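Local coordinates for protein ribosomal RNA small subunit methyltransferase D (Escherichia coli, PDB 2FPO) that transfers a methyl group from S-adenosyl-L-methionine to N2 of guanine 966 in 16S rRNA of the assembled 30S particle, at residues D55-C61 with A77-I83; P122-V126 with G148-D152; I141-E145 with P167-W173; I156-V162 with Q183-Y189. All blocks are in the same frame, centred on the assembly; numbering follows the deposited sequence.

Overall arrangement
From the N terminus, interaction 1 closes first: residues 55-61 and 77-83 pair directly, helix 67-74 lying in the connection between them, starting the parallel part of the methyltransferase sheet. It is complete before interaction 2 opens at 122-126, on the strand next to 57-60. Interaction 3 opens at 141-145, on the following helix, before 148-152 closes interaction 2, so these two cross. In turn 156-162 opens interaction 4 before 167-173 closes interaction 3, a second crossing, and 183-189 closes the last loop. None nests inside another. Interactions 1, 2 and 4 all reach the central sheet, whereas interaction 3 ties helix 137-146 to the loop leading into strand 173-181.

Interaction 1: D55-C61 with A77-I83; sequences DAQCLDC and AAGATLI
Leu59 and Thr81 cross obliquely on one face of the sheet in a beta-alpha-beta unit, in which strand 57-60, helix 67-74 and strand 79-83 begin the parallel part of a Rossmann-like methyltransferase sheet. Leu59 leans over its neighbour because CG stands opposite the backbone N (chi1 168°), and it lays CD1 3.9 Å from CG2 of Thr81. The same Leu59 CD1 meets CG1 of Ile83 at 3.9 Å, so one methyl serves two branched residues well suited to a strand. Thr81 turns its methyl to this cluster and its OG1 to Arg106. Further along that face Gln57 bends at chi2 (-71°) and folds its amide over Gly79, OE1 standing 3.7 Å from Gly79 CA. Glycine suits this site because a CB would run into that oxygen. Cutting Gln57 back to an alanine would probably open a gap beside Gly79 and take away the amide that also packs on His123. The other face looks toward helix 67-74. There Cys58 SG touches the small CB of Ala77 and also packs against Ala72, while the CB of Asp60 rests 3.6 Å from CD2 of Leu82. The Asp60 carboxylate reaches a weak bond from Gly69 N, near the start of the helix. Beneath these side chains runs a regular parallel ladder, in which Cys58 and Asp60 each give and accept a backbone bond. The ladder frays at its start, where Ala56 O takes weak bonds from both Ala78 N and Gly79 N; at the far end Ile83 N donates to Asp60 O at 2.8 Å.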
loop_
_atom_site.group_PDB
_atom_site.type_symbol
_atom_site.label_atom_id
_atom_site.label_comp_id
_atom_site.label_asym_id
_atom_site.label_seq_id
_atom_site.Cartn_x
_atom_site.Cartn_y
_atom_site.Cartn_z
ATOM N N ASP A 55 4.214 -8.580 11.894
ATOM C CA ASP A 55 4.779 -7.485 12.670
ATOM C C ASP A 55 5.369 -6.364 11.847
ATOM O O ASP A 55 6.101 -5.559 12.392
ATOM C CB ASP A 55 5.825 -7.946 13.721
ATOM C CG ASP A 55 5.219 -8.762 14.862
ATOM O OD1 ASP A 55 3.999 -8.711 15.079
ATOM O OD2 ASP A 55 5.991 -9.444 15.569
ATOM N N ALA A 56 5.071 -6.309 10.551
ATOM C CA ALA A 56 5.497 -5.182 9.705
ATOM C C ALA A 56 4.715 -3.906 10.001
ATOM O O ALA A 56 3.537 -3.967 10.331
ATOM C CB ALA A 56 5.356 -5.527 8.212
ATOM N N GLN A 57 5.383 -2.756 9.875
ATOM C CA GLN A 57 4.716 -1.466 9.834
ATOM C C GLN A 57 4.488 -1.110 8.366
ATOM O O GLN A 57 5.446 -1.027 7.569
ATOM C CB GLN A 57 5.552 -0.405 10.555
ATOM C CG GLN A 57 5.118 -0.185 12.029
ATOM C CD GLN A 57 3.738 0.535 12.180
ATOM O OE1 GLN A 57 3.169 0.566 13.276
ATOM N NE2 GLN A 57 3.211 1.106 11.078
ATOM N N CYS A 58 3.217 -0.894 8.019
ATOM C CA CYS A 58 2.776 -0.684 6.634
ATOM C C CYS A 58 2.177 0.695 6.408
ATOM O O CYS A 58 1.436 1.238 7.240
ATOM C CB CYS A 58 1.736 -1.740 6.217
ATOM S SG CYS A 58 2.271 -3.436 6.503
ATOM N N LEU A 59 2.501 1.263 5.268
ATOM C CA LEU A 59 1.897 2.530 4.890
ATOM C C LEU A 59 1.245 2.344 3.521
ATOM O O LEU A 59 1.884 1.891 2.575
ATOM C CB LEU A 59 2.986 3.619 4.893
ATOM C CG LEU A 59 2.621 4.964 4.249
ATOM C CD1 LEU A 59 1.642 5.707 5.202
ATOM C CD2 LEU A 59 3.919 5.744 3.968
ATOM N N ASP A 60 -0.038 2.678 3.413
ATOM C CA ASP A 60 -0.738 2.636 2.125
ATOM C C ASP A 60 -1.000 4.083 1.667
ATOM O O ASP A 60 -1.841 4.783 2.262
ATOM C CB ASP A 60 -2.047 1.878 2.295
ATOM C CG ASP A 60 -2.661 1.417 0.968
ATOM O OD1 ASP A 60 -2.384 1.989 -0.107
ATOM O OD2 ASP A 60 -3.461 0.479 1.023
ATOM N N CYS A 61 -0.286 4.506 0.615
ATOM C CA CYS A 61 -0.325 5.907 0.152
ATOM C C CYS A 61 -1.622 6.356 -0.503
ATOM O O CYS A 61 -1.883 7.571 -0.536
ATOM C CB CYS A 61 0.848 6.216 -0.781
ATOM S SG CYS A 61 2.458 6.017 0.045
ATOM N N ALA A 77 0.290 -7.849 10.172
ATOM C CA ALA A 77 1.022 -6.591 10.233
ATOM C C ALA A 77 0.873 -6.052 11.654
ATOM O O ALA A 77 -0.194 -6.161 12.235
ATOM C CB ALA A 77 0.454 -5.573 9.220
ATOM N N ALA A 78 1.944 -5.481 12.195
ATOM C CA ALA A 78 1.930 -4.807 13.498
ATOM C C ALA A 78 1.069 -3.543 13.437
ATOM O O ALA A 78 0.300 -3.248 14.373
ATOM C CB ALA A 78 3.353 -4.463 13.915
ATOM N N GLY A 79 1.172 -2.807 12.331
ATOM C CA GLY A 79 0.367 -1.598 12.171
ATOM C C GLY A 79 0.307 -1.120 10.719
ATOM O O GLY A 79 1.146 -1.510 9.887
ATOM N N ALA A 80 -0.707 -0.303 10.432
ATOM C CA ALA A 80 -0.915 0.267 9.094
ATOM C C ALA A 80 -1.470 1.675 9.174
ATOM O O ALA A 80 -2.510 1.931 9.805
ATOM C CB ALA A 80 -1.830 -0.595 8.257
ATOM N N THR A 81 -0.771 2.583 8.521
ATOM C CA THR A 81 -1.266 3.932 8.328
ATOM C C THR A 81 -1.787 3.997 6.889
ATOM O O THR A 81 -1.071 3.652 5.929
ATOM C CB THR A 81 -0.160 4.947 8.575
ATOM O OG1 THR A 81 0.231 4.853 9.946
ATOM C CG2 THR A 81 -0.634 6.385 8.253
ATOM N N LEU A 82 -3.055 4.377 6.769
ATOM C CA LEU A 82 -3.765 4.296 5.495
ATOM C C LEU A 82 -4.152 5.708 5.044
ATOM O O LEU A 82 -4.928 6.366 5.702
ATOM C CB LEU A 82 -5.015 3.407 5.626
ATOM C CG LEU A 82 -4.766 2.001 6.228
ATOM C CD1 LEU A 82 -6.082 1.262 6.485
ATOM C CD2 LEU A 82 -3.849 1.155 5.350
ATOM N N ILE A 83 -3.608 6.146 3.914
ATOM C CA ILE A 83 -3.769 7.526 3.458
ATOM C C ILE A 83 -4.768 7.563 2.282
ATOM O O ILE A 83 -4.621 6.805 1.325
ATOM C CB ILE A 83 -2.436 8.186 2.974
ATOM C CG1 ILE A 83 -1.273 7.972 3.965
ATOM C CG2 ILE A 83 -2.663 9.721 2.720
ATOM C CD1 ILE A 83 -1.634 8.363 5.411
HETATM O O HOH W 1 2.279 3.648 10.485
#

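Interaction 2: P122-V126 with G148-D152; sequences PHNIV and GWLAD
His123 and Leu150 form a single parallel bridge just ahead of the corner at Asn124, after which the chain runs on in the Rossmann-like sheet; its partner is the short strand 150-151 that follows helix 137-146. Backbone hydrogen bonds make the frame. His123 N donates to Trp149 O at 2.9 Å, and Ala151 N returns a bond to His123 O, also at 2.9 Å. Pro122 N lies near Gly148 O but has no hydrogen to share. Gly148 itself has a positive phi, which favours glycine.

One side-chain polar contact reinforces this frame. The His123 ring, its CG anti to the carbonyl carbon (chi1 -66°), turns ND1 back toward Trp149 O for a weak bond at 3.4 Å, with that oxygen in the ring plane. ND1 is also weakly bonded to Thr121 O, so its hydrogen is probably shared between the two carbonyls.

Aromatic and apolar contacts fill in the two sides. The imidazole of His123 and the indole of Trp149 extend in the same direction, bringing CE1 of the imidazole to the indole edge at CE3, 4.0 Å away. The indole has further company, its NE1 bonding Leu116 O and its ring meeting Phe115. Pro122 CB packs on the small CB of Ala151 at 4.1 Å. On the side facing helix 137-146, Val126 and Leu150 meet at about a right angle, CG2 of Val126 lying 3.7 Å from CD2 of Leu150.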
loop_
_atom_site.group_PDB
_atom_site.type_symbol
_atom_site.label_atom_id
_atom_site.label_comp_id
_atom_site.label_asym_id
_atom_site.label_seq_id
_atom_site.Cartn_x
_atom_site.Cartn_y
_atom_site.Cartn_z
ATOM N N PRO A 122 9.663 5.646 9.681
ATOM C CA PRO A 122 10.001 4.517 8.800
ATOM C C PRO A 122 9.007 3.337 8.794
ATOM O O PRO A 122 8.506 2.902 9.844
ATOM C CB PRO A 122 11.375 4.071 9.309
ATOM C CG PRO A 122 11.391 4.511 10.760
ATOM C CD PRO A 122 10.627 5.804 10.783
ATOM N N HIS A 123 8.735 2.836 7.594
ATOM C CA HIS A 123 7.878 1.665 7.398
ATOM C C HIS A 123 8.634 0.559 6.669
ATOM O O HIS A 123 9.457 0.825 5.777
ATOM C CB HIS A 123 6.617 2.033 6.603
ATOM C CG HIS A 123 5.698 2.971 7.319
ATOM N ND1 HIS A 123 5.923 4.333 7.389
ATOM C CD2 HIS A 123 4.570 2.734 8.037
ATOM C CE1 HIS A 123 4.949 4.896 8.091
ATOM N NE2 HIS A 123 4.130 3.946 8.515
ATOM N N ASN A 124 8.312 -0.676 7.042
ATOM C CA ASN A 124 8.839 -1.884 6.436
ATOM C C ASN A 124 8.224 -2.188 5.054
ATOM O O ASN A 124 8.905 -2.750 4.167
ATOM C CB ASN A 124 8.552 -3.069 7.375
ATOM C CG ASN A 124 9.079 -2.839 8.773
ATOM O OD1 ASN A 124 10.301 -2.843 9.006
ATOM N ND2 ASN A 124 8.168 -2.621 9.720
ATOM N N ILE A 125 6.946 -1.838 4.893
ATOM C CA ILE A 125 6.183 -2.125 3.667
ATOM C C ILE A 125 5.345 -0.926 3.252
ATOM O O ILE A 125 4.527 -0.420 4.033
ATOM C CB ILE A 125 5.248 -3.385 3.860
ATOM C CG1 ILE A 125 6.070 -4.638 4.236
ATOM C CG2 ILE A 125 4.303 -3.614 2.652
ATOM C CD1 ILE A 125 5.244 -5.921 4.439
ATOM N N VAL A 126 5.509 -0.491 2.017
ATOM C CA VAL A 126 4.714 0.641 1.484
ATOM C C VAL A 126 4.029 0.251 0.190
ATOM O O VAL A 126 4.644 -0.386 -0.690
ATOM C CB VAL A 126 5.575 1.938 1.284
ATOM C CG1 VAL A 126 4.735 3.141 0.787
ATOM C CG2 VAL A 126 6.309 2.306 2.563
ATOM N N GLY A 148 12.094 10.155 4.974
ATOM C CA GLY A 148 12.250 9.211 6.075
ATOM C C GLY A 148 11.092 8.251 6.268
ATOM O O GLY A 148 10.912 7.695 7.355
ATOM N N TRP A 149 10.312 8.013 5.212
ATOM C CA TRP A 149 9.179 7.099 5.329
ATOM C C TRP A 149 9.553 5.601 5.269
ATOM O O TRP A 149 8.703 4.728 5.443
ATOM C CB TRP A 149 8.153 7.434 4.221
ATOM C CG TRP A 149 7.539 8.817 4.421
ATOM C CD1 TRP A 149 7.852 9.962 3.759
ATOM C CD2 TRP A 149 6.528 9.170 5.391
ATOM N NE1 TRP A 149 7.071 11.019 4.225
ATOM C CE2 TRP A 149 6.276 10.562 5.247
ATOM C CE3 TRP A 149 5.818 8.437 6.379
ATOM C CZ2 TRP A 149 5.330 11.241 6.024
ATOM C CZ3 TRP A 149 4.885 9.128 7.186
ATOM C CH2 TRP A 149 4.648 10.505 6.993
ATOM N N LEU A 150 10.809 5.307 4.966
ATOM C CA LEU A 150 11.212 3.926 4.655
ATOM C C LEU A 150 12.171 3.457 5.726
ATOM O O LEU A 150 13.061 4.194 6.095
ATOM C CB LEU A 150 11.877 3.840 3.254
ATOM C CG LEU A 150 11.046 4.334 2.051
ATOM C CD1 LEU A 150 11.791 4.137 0.747
ATOM C CD2 LEU A 150 9.757 3.563 1.994
ATOM N N ALA A 151 11.959 2.244 6.231
ATOM C CA ALA A 151 12.910 1.587 7.106
ATOM C C ALA A 151 14.095 1.207 6.244
ATOM O O ALA A 151 13.988 1.151 5.014
ATOM C CB ALA A 151 12.296 0.348 7.775
ATOM N N ASP A 152 15.228 1.010 6.909
ATOM C CA ASP A 152 16.482 0.586 6.295
ATOM C C ASP A 152 16.368 -0.352 5.094
ATOM O O ASP A 152 17.002 -0.061 4.066
ATOM C CB ASP A 152 17.449 0.018 7.356
ATOM C CG ASP A 152 18.010 1.106 8.270
ATOM O OD1 ASP A 152 17.742 2.300 7.994
ATOM O OD2 ASP A 152 18.712 0.787 9.263
#

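Interaction 3: I141-E145 with P167-W173; sequences INLLE and PTVPANW
Ile141 lies over the indole of Trp173, its CG2 methyl making a CH-pi contact 4.2 Å from the centroid of the six-membered ring. Pro170 shares that face, and its CD closes against Ile141 CG2 at 3.6 Å, so methyl and proline ring cover the indole together. The other branch of Ile141 runs along the loop: CD1 comes loosely near both Pro167 CB and Val169 CG1, 4.4 Å from the latter. A beta-branched residue suits this position because CG2 and CG1 both touch the indole while CD1 goes on to the loop.

In the Rossmann-like methyltransferase fold, helix 137-146 packs on one side of the sheet, and this contact joins it to the loop that leads into strand 173-181. That loop ends in a type I turn from Pro170 to Trp173, which presents the proline, Asn172 and the indole to the same helix.

Outward from the apolar centre, Glu145 slides past Pro170 with its CG 3.7 Å from Pro170 CG. Its chain first points away from the backbone N and then bends at chi2 (59°), which swings the carboxylate beyond the proline to the polar edge. There OE1, almost exactly in the indole plane, receives Trp173 NE1 at 2.9 Å, met on its anti side but 34° out of the carboxylate plane. OE1 also forms a salt bridge with Arg191, which probably helps hold the carboxylate in place. Asn172 ND2 approaches OE2 from above the carboxylate plane at 3.1 Å, the amide standing 86° to the carboxylate; ND2 also bonds Glu192 O.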
loop_
_atom_site.group_PDB
_atom_site.type_symbol
_atom_site.label_atom_id
_atom_site.label_comp_id
_atom_site.label_asym_id
_atom_site.label_seq_id
_atom_site.Cartn_x
_atom_site.Cartn_y
_atom_site.Cartn_z
ATOM N N ILE A 141 7.215 8.224 -4.897
ATOM C CA ILE A 141 8.471 7.497 -4.739
ATOM C C ILE A 141 9.619 8.377 -4.189
ATOM O O ILE A 141 10.344 7.966 -3.285
ATOM C CB ILE A 141 8.865 6.851 -6.077
ATOM C CG1 ILE A 141 8.019 5.579 -6.288
ATOM C CG2 ILE A 141 10.426 6.607 -6.181
ATOM C CD1 ILE A 141 8.019 5.056 -7.749
ATOM N N ASN A 142 9.748 9.596 -4.703
ATOM C CA ASN A 142 10.832 10.478 -4.225
ATOM C C ASN A 142 10.574 11.021 -2.840
ATOM O O ASN A 142 11.503 11.165 -2.057
ATOM C CB ASN A 142 11.076 11.629 -5.184
ATOM C CG ASN A 142 11.770 11.191 -6.455
ATOM O OD1 ASN A 142 11.533 11.758 -7.518
ATOM N ND2 ASN A 142 12.650 10.208 -6.349
ATOM N N LEU A 143 9.311 11.330 -2.539
ATOM C CA LEU A 143 8.946 11.797 -1.199
ATOM C C LEU A 143 9.168 10.715 -0.161
ATOM O O LEU A 143 9.687 11.004 0.909
ATOM C CB LEU A 143 7.500 12.292 -1.154
ATOM C CG LEU A 143 7.275 13.612 -1.920
ATOM C CD1 LEU A 143 5.824 13.708 -2.334
ATOM C CD2 LEU A 143 7.700 14.845 -1.139
ATOM N N LEU A 144 8.784 9.469 -0.488
ATOM C CA LEU A 144 9.020 8.316 0.409
ATOM C C LEU A 144 10.486 8.194 0.772
ATOM O O LEU A 144 10.857 8.103 1.942
ATOM C CB LEU A 144 8.490 6.983 -0.197
ATOM C CG LEU A 144 6.965 6.823 -0.290
ATOM C CD1 LEU A 144 6.637 5.539 -1.093
ATOM C CD2 LEU A 144 6.376 6.766 1.153
ATOM N N GLU A 145 11.331 8.205 -0.245
ATOM C CA GLU A 145 12.783 8.141 -0.046
ATOM C C GLU A 145 13.389 9.364 0.673
ATOM O O GLU A 145 14.331 9.214 1.430
ATOM C CB GLU A 145 13.481 7.931 -1.390
ATOM C CG GLU A 145 15.027 7.844 -1.348
ATOM C CD GLU A 145 15.538 6.715 -0.467
ATOM O OE1 GLU A 145 14.896 5.640 -0.433
ATOM O OE2 GLU A 145 16.598 6.903 0.188
ATOM N N PRO A 167 9.356 2.772 -13.760
ATOM C CA PRO A 167 9.444 4.112 -13.154
ATOM C C PRO A 167 10.873 4.449 -12.724
ATOM O O PRO A 167 11.645 3.553 -12.379
ATOM C CB PRO A 167 8.546 4.004 -11.918
ATOM C CG PRO A 167 8.603 2.539 -11.544
ATOM C CD PRO A 167 8.630 1.821 -12.895
ATOM N N THR A 168 11.205 5.738 -12.772
ATOM C CA THR A 168 12.423 6.259 -12.186
ATOM C C THR A 168 12.354 6.023 -10.672
ATOM O O THR A 168 11.389 6.426 -9.989
ATOM C CB THR A 168 12.635 7.764 -12.572
ATOM O OG1 THR A 168 12.600 7.885 -13.999
ATOM C CG2 THR A 168 13.999 8.298 -12.097
ATOM N N VAL A 169 13.355 5.308 -10.167
ATOM C CA VAL A 169 13.473 5.042 -8.742
ATOM C C VAL A 169 14.839 5.544 -8.290
ATOM O O VAL A 169 15.756 5.632 -9.109
ATOM C CB VAL A 169 13.241 3.515 -8.414
ATOM C CG1 VAL A 169 11.800 3.129 -8.769
ATOM C CG2 VAL A 169 14.271 2.601 -9.174
ATOM N N PRO A 170 14.985 5.886 -6.996
ATOM C CA PRO A 170 16.324 6.283 -6.516
ATOM C C PRO A 170 17.328 5.151 -6.693
ATOM O O PRO A 170 16.938 3.989 -6.832
ATOM C CB PRO A 170 16.093 6.580 -5.025
ATOM C CG PRO A 170 14.607 6.877 -4.934
ATOM C CD PRO A 170 13.979 5.943 -5.912
ATOM N N ALA A 171 18.607 5.504 -6.696
ATOM C CA ALA A 171 19.683 4.570 -6.970
ATOM C C ALA A 171 19.783 3.434 -5.948
ATOM O O ALA A 171 20.210 2.338 -6.278
ATOM C CB ALA A 171 21.015 5.329 -7.083
ATOM N N ASN A 172 19.384 3.702 -4.707
ATOM C CA ASN A 172 19.380 2.661 -3.666
ATOM C C ASN A 172 18.130 1.770 -3.646
ATOM O O ASN A 172 17.962 0.947 -2.731
ATOM C CB ASN A 172 19.615 3.279 -2.280
ATOM C CG ASN A 172 18.549 4.300 -1.890
ATOM O OD1 ASN A 172 17.965 4.976 -2.742
ATOM N ND2 ASN A 172 18.303 4.419 -0.599
ATOM N N TRP A 173 17.252 1.928 -4.639
ATOM C CA TRP A 173 16.110 1.006 -4.827
ATOM C C TRP A 173 16.427 0.006 -5.929
ATOM O O TRP A 173 16.843 0.385 -7.036
ATOM C CB TRP A 173 14.860 1.759 -5.273
ATOM C CG TRP A 173 14.191 2.622 -4.270
ATOM C CD1 TRP A 173 14.781 3.390 -3.298
ATOM C CD2 TRP A 173 12.783 2.870 -4.177
ATOM N NE1 TRP A 173 13.813 4.082 -2.590
ATOM C CE2 TRP A 173 12.585 3.786 -3.114
ATOM C CE3 TRP A 173 11.664 2.422 -4.906
ATOM C CZ2 TRP A 173 11.316 4.247 -2.753
ATOM C CZ3 TRP A 173 10.385 2.876 -4.518
ATOM C CH2 TRP A 173 10.237 3.783 -3.464
#

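Interaction 4: I156-V162 with Q183-Y189; sequences IYVESEV and QVAYRLY
Val158 and Tyr189 pack on one face of the antiparallel pair 154-161 and 184-191, the latter inserted between 154-161 and 173-181, the hallmark of class I methyltransferases. The tight part lies at the Ile156-Tyr189 end and on the face carrying Tyr157, Glu159 and Tyr186. Paired backbone bonds link Ile156 with Tyr189 and Val158 with Arg187, while Val158 CG2 sits 4.0 Å from Tyr189 CD2. On the opposite face Tyr157 and Tyr186 extend in the same direction, Tyr157 OH reaching the ring edge of Tyr186 at CD1, 3.3 Å away. Glu159, fully extended (chi1 -179°), runs along the same edge and accepts a hydrogen bond from Tyr157 OH on OE1 at 2.7 Å. Exchanging Glu159 for an alanine would probably leave the Tyr157 hydroxyl without this acceptor and the Tyr186 edge less covered.

Toward Val162 and Gln183 the contact is wetter. Arg187, salt-bridged through NE to Glu178, reaches the partner strand through water, small Ala185 leaving room for its guanidinium to lie over CB. Water 2 donates to Val158 O and Ala185 O and weakly accepts from NH1, water 4 joins NH2 to Val162 O, and water 3 lies 2.8 Å from Arg187 NH1 while donating to Glu161 O.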
loop_
_atom_site.group_PDB
_atom_site.type_symbol
_atom_site.label_atom_id
_atom_site.label_comp_id
_atom_site.label_asym_id
_atom_site.label_seq_id
_atom_site.Cartn_x
_atom_site.Cartn_y
_atom_site.Cartn_z
ATOM N N ILE A 156 8.697 -1.656 -1.283
ATOM C CA ILE A 156 7.713 -0.715 -1.819
ATOM C C ILE A 156 7.006 -1.356 -3.035
ATOM O O ILE A 156 7.626 -1.695 -4.035
ATOM C CB ILE A 156 8.350 0.633 -2.228
ATOM C CG1 ILE A 156 9.206 1.226 -1.099
ATOM C CG2 ILE A 156 7.278 1.635 -2.704
ATOM C CD1 ILE A 156 10.727 0.816 -1.163
ATOM N N TYR A 157 5.710 -1.528 -2.922
ATOM C CA TYR A 157 4.918 -2.128 -3.987
ATOM C C TYR A 157 4.477 -0.994 -4.888
ATOM O O TYR A 157 3.977 0.025 -4.403
ATOM C CB TYR A 157 3.715 -2.894 -3.400
ATOM C CG TYR A 157 2.630 -3.290 -4.400
ATOM C CD1 TYR A 157 2.825 -4.340 -5.306
ATOM C CD2 TYR A 157 1.410 -2.617 -4.424
ATOM C CE1 TYR A 157 1.820 -4.704 -6.223
ATOM C CE2 TYR A 157 0.412 -2.969 -5.326
ATOM C CZ TYR A 157 0.614 -3.998 -6.221
ATOM O OH TYR A 157 -0.402 -4.330 -7.093
ATOM N N VAL A 158 4.700 -1.170 -6.186
ATOM C CA VAL A 158 4.377 -0.169 -7.186
ATOM C C VAL A 158 3.590 -0.857 -8.290
ATOM O O VAL A 158 3.997 -1.887 -8.822
ATOM C CB VAL A 158 5.667 0.535 -7.787
ATOM C CG1 VAL A 158 5.284 1.505 -8.894
ATOM C CG2 VAL A 158 6.428 1.260 -6.711
ATOM N N GLU A 159 2.412 -0.312 -8.566
ATOM C CA GLU A 159 1.569 -0.778 -9.635
ATOM C C GLU A 159 1.530 0.293 -10.756
ATOM O O GLU A 159 1.352 1.498 -10.489
ATOM C CB GLU A 159 0.177 -1.051 -9.072
ATOM C CG GLU A 159 -0.793 -1.571 -10.058
ATOM C CD GLU A 159 -2.109 -2.018 -9.419
ATOM O OE1 GLU A 159 -2.079 -2.668 -8.342
ATOM O OE2 GLU A 159 -3.160 -1.724 -10.035
ATOM N N SER A 160 1.704 -0.157 -12.001
ATOM C CA SER A 160 1.798 0.751 -13.135
ATOM C C SER A 160 1.500 0.066 -14.466
ATOM O O SER A 160 1.858 -1.080 -14.658
ATOM C CB SER A 160 3.195 1.376 -13.172
ATOM O OG SER A 160 3.232 2.463 -14.076
ATOM N N GLU A 161 0.865 0.793 -15.387
ATOM C CA GLU A 161 0.606 0.278 -16.730
ATOM C C GLU A 161 1.923 0.021 -17.451
ATOM O O GLU A 161 2.823 0.867 -17.424
ATOM C CB GLU A 161 -0.247 1.265 -17.537
ATOM C CG GLU A 161 -1.704 1.326 -17.117
ATOM C CD GLU A 161 -1.902 1.801 -15.677
ATOM O OE1 GLU A 161 -1.325 2.853 -15.294
ATOM O OE2 GLU A 161 -2.643 1.113 -14.936
ATOM N N VAL A 162 2.029 -1.150 -18.068
ATOM C CA VAL A 162 3.222 -1.556 -18.845
ATOM C C VAL A 162 3.707 -0.448 -19.785
ATOM O O VAL A 162 4.897 -0.104 -19.801
ATOM C CB VAL A 162 2.949 -2.829 -19.670
ATOM C CG1 VAL A 162 4.025 -3.037 -20.727
ATOM C CG2 VAL A 162 2.872 -4.021 -18.754
ATOM N N GLN A 183 -2.458 -5.386 -19.087
ATOM C CA GLN A 183 -1.842 -4.117 -19.411
ATOM C C GLN A 183 -0.987 -3.599 -18.242
ATOM O O GLN A 183 -0.490 -2.486 -18.317
ATOM C CB GLN A 183 -2.950 -3.102 -19.734
ATOM C CG GLN A 183 -4.068 -3.064 -18.661
ATOM C CD GLN A 183 -5.033 -1.880 -18.781
ATOM O OE1 GLN A 183 -5.238 -1.136 -17.814
ATOM N NE2 GLN A 183 -5.646 -1.718 -19.960
ATOM N N VAL A 184 -0.824 -4.392 -17.172
ATOM C CA VAL A 184 -0.307 -3.856 -15.882
ATOM C C VAL A 184 0.955 -4.554 -15.354
ATOM O O VAL A 184 1.055 -5.778 -15.357
ATOM C CB VAL A 184 -1.394 -3.854 -14.762
ATOM C CG1 VAL A 184 -0.930 -3.043 -13.551
ATOM C CG2 VAL A 184 -2.706 -3.290 -15.273
ATOM N N ALA A 185 1.910 -3.754 -14.893
ATOM C CA ALA A 185 3.114 -4.275 -14.265
ATOM C C ALA A 185 3.018 -4.094 -12.761
ATOM O O ALA A 185 2.813 -2.990 -12.263
ATOM C CB ALA A 185 4.357 -3.609 -14.830
ATOM N N TYR A 186 3.132 -5.209 -12.046
ATOM C CA TYR A 186 3.071 -5.223 -10.585
ATOM C C TYR A 186 4.484 -5.457 -10.090
ATOM O O TYR A 186 5.087 -6.466 -10.416
ATOM C CB TYR A 186 2.144 -6.341 -10.117
ATOM C CG TYR A 186 0.763 -6.262 -10.733
ATOM C CD1 TYR A 186 -0.247 -5.505 -10.124
ATOM C CD2 TYR A 186 0.462 -6.938 -11.918
ATOM C CE1 TYR A 186 -1.495 -5.423 -10.678
ATOM C CE2 TYR A 186 -0.802 -6.863 -12.476
ATOM C CZ TYR A 186 -1.774 -6.108 -11.837
ATOM O OH TYR A 186 -3.021 -5.994 -12.381
ATOM N N ARG A 187 5.026 -4.515 -9.330
ATOM C CA ARG A 187 6.441 -4.579 -8.946
ATOM C C ARG A 187 6.647 -4.382 -7.434
ATOM O O ARG A 187 5.870 -3.706 -6.771
ATOM C CB ARG A 187 7.246 -3.534 -9.714
ATOM C CG ARG A 187 7.230 -3.730 -11.221
ATOM C CD ARG A 187 7.981 -2.611 -11.937
ATOM N NE ARG A 187 8.033 -2.883 -13.368
ATOM C CZ ARG A 187 7.398 -2.175 -14.292
ATOM N NH1 ARG A 187 6.660 -1.139 -13.949
ATOM N NH2 ARG A 187 7.516 -2.500 -15.562
ATOM N N LEU A 188 7.717 -4.968 -6.924
ATOM C CA LEU A 188 8.147 -4.782 -5.555
ATOM C C LEU A 188 9.617 -4.399 -5.572
ATOM O O LEU A 188 10.436 -5.103 -6.167
ATOM C CB LEU A 188 7.897 -6.053 -4.742
ATOM C CG LEU A 188 7.999 -5.975 -3.215
ATOM C CD1 LEU A 188 6.940 -5.049 -2.605
ATOM C CD2 LEU A 188 7.883 -7.381 -2.659
ATOM N N TYR A 189 9.916 -3.228 -5.004
ATOM C CA TYR A 189 11.263 -2.713 -4.915
ATOM C C TYR A 189 11.766 -2.926 -3.512
ATOM O O TYR A 189 11.000 -2.848 -2.557
ATOM C CB TYR A 189 11.341 -1.218 -5.259
ATOM C CG TYR A 189 11.099 -0.946 -6.720
ATOM C CD1 TYR A 189 12.157 -0.850 -7.619
ATOM C CD2 TYR A 189 9.795 -0.788 -7.204
ATOM C CE1 TYR A 189 11.931 -0.601 -8.972
ATOM C CE2 TYR A 189 9.551 -0.546 -8.545
ATOM C CZ TYR A 189 10.614 -0.469 -9.424
ATOM O OH TYR A 189 10.333 -0.232 -10.742
HETATM O O HOH W 2 4.796 -1.177 -11.490
HETATM O O HOH W 3 5.342 0.217 -16.002
HETATM O O HOH W 4 6.722 -1.686 -18.274
#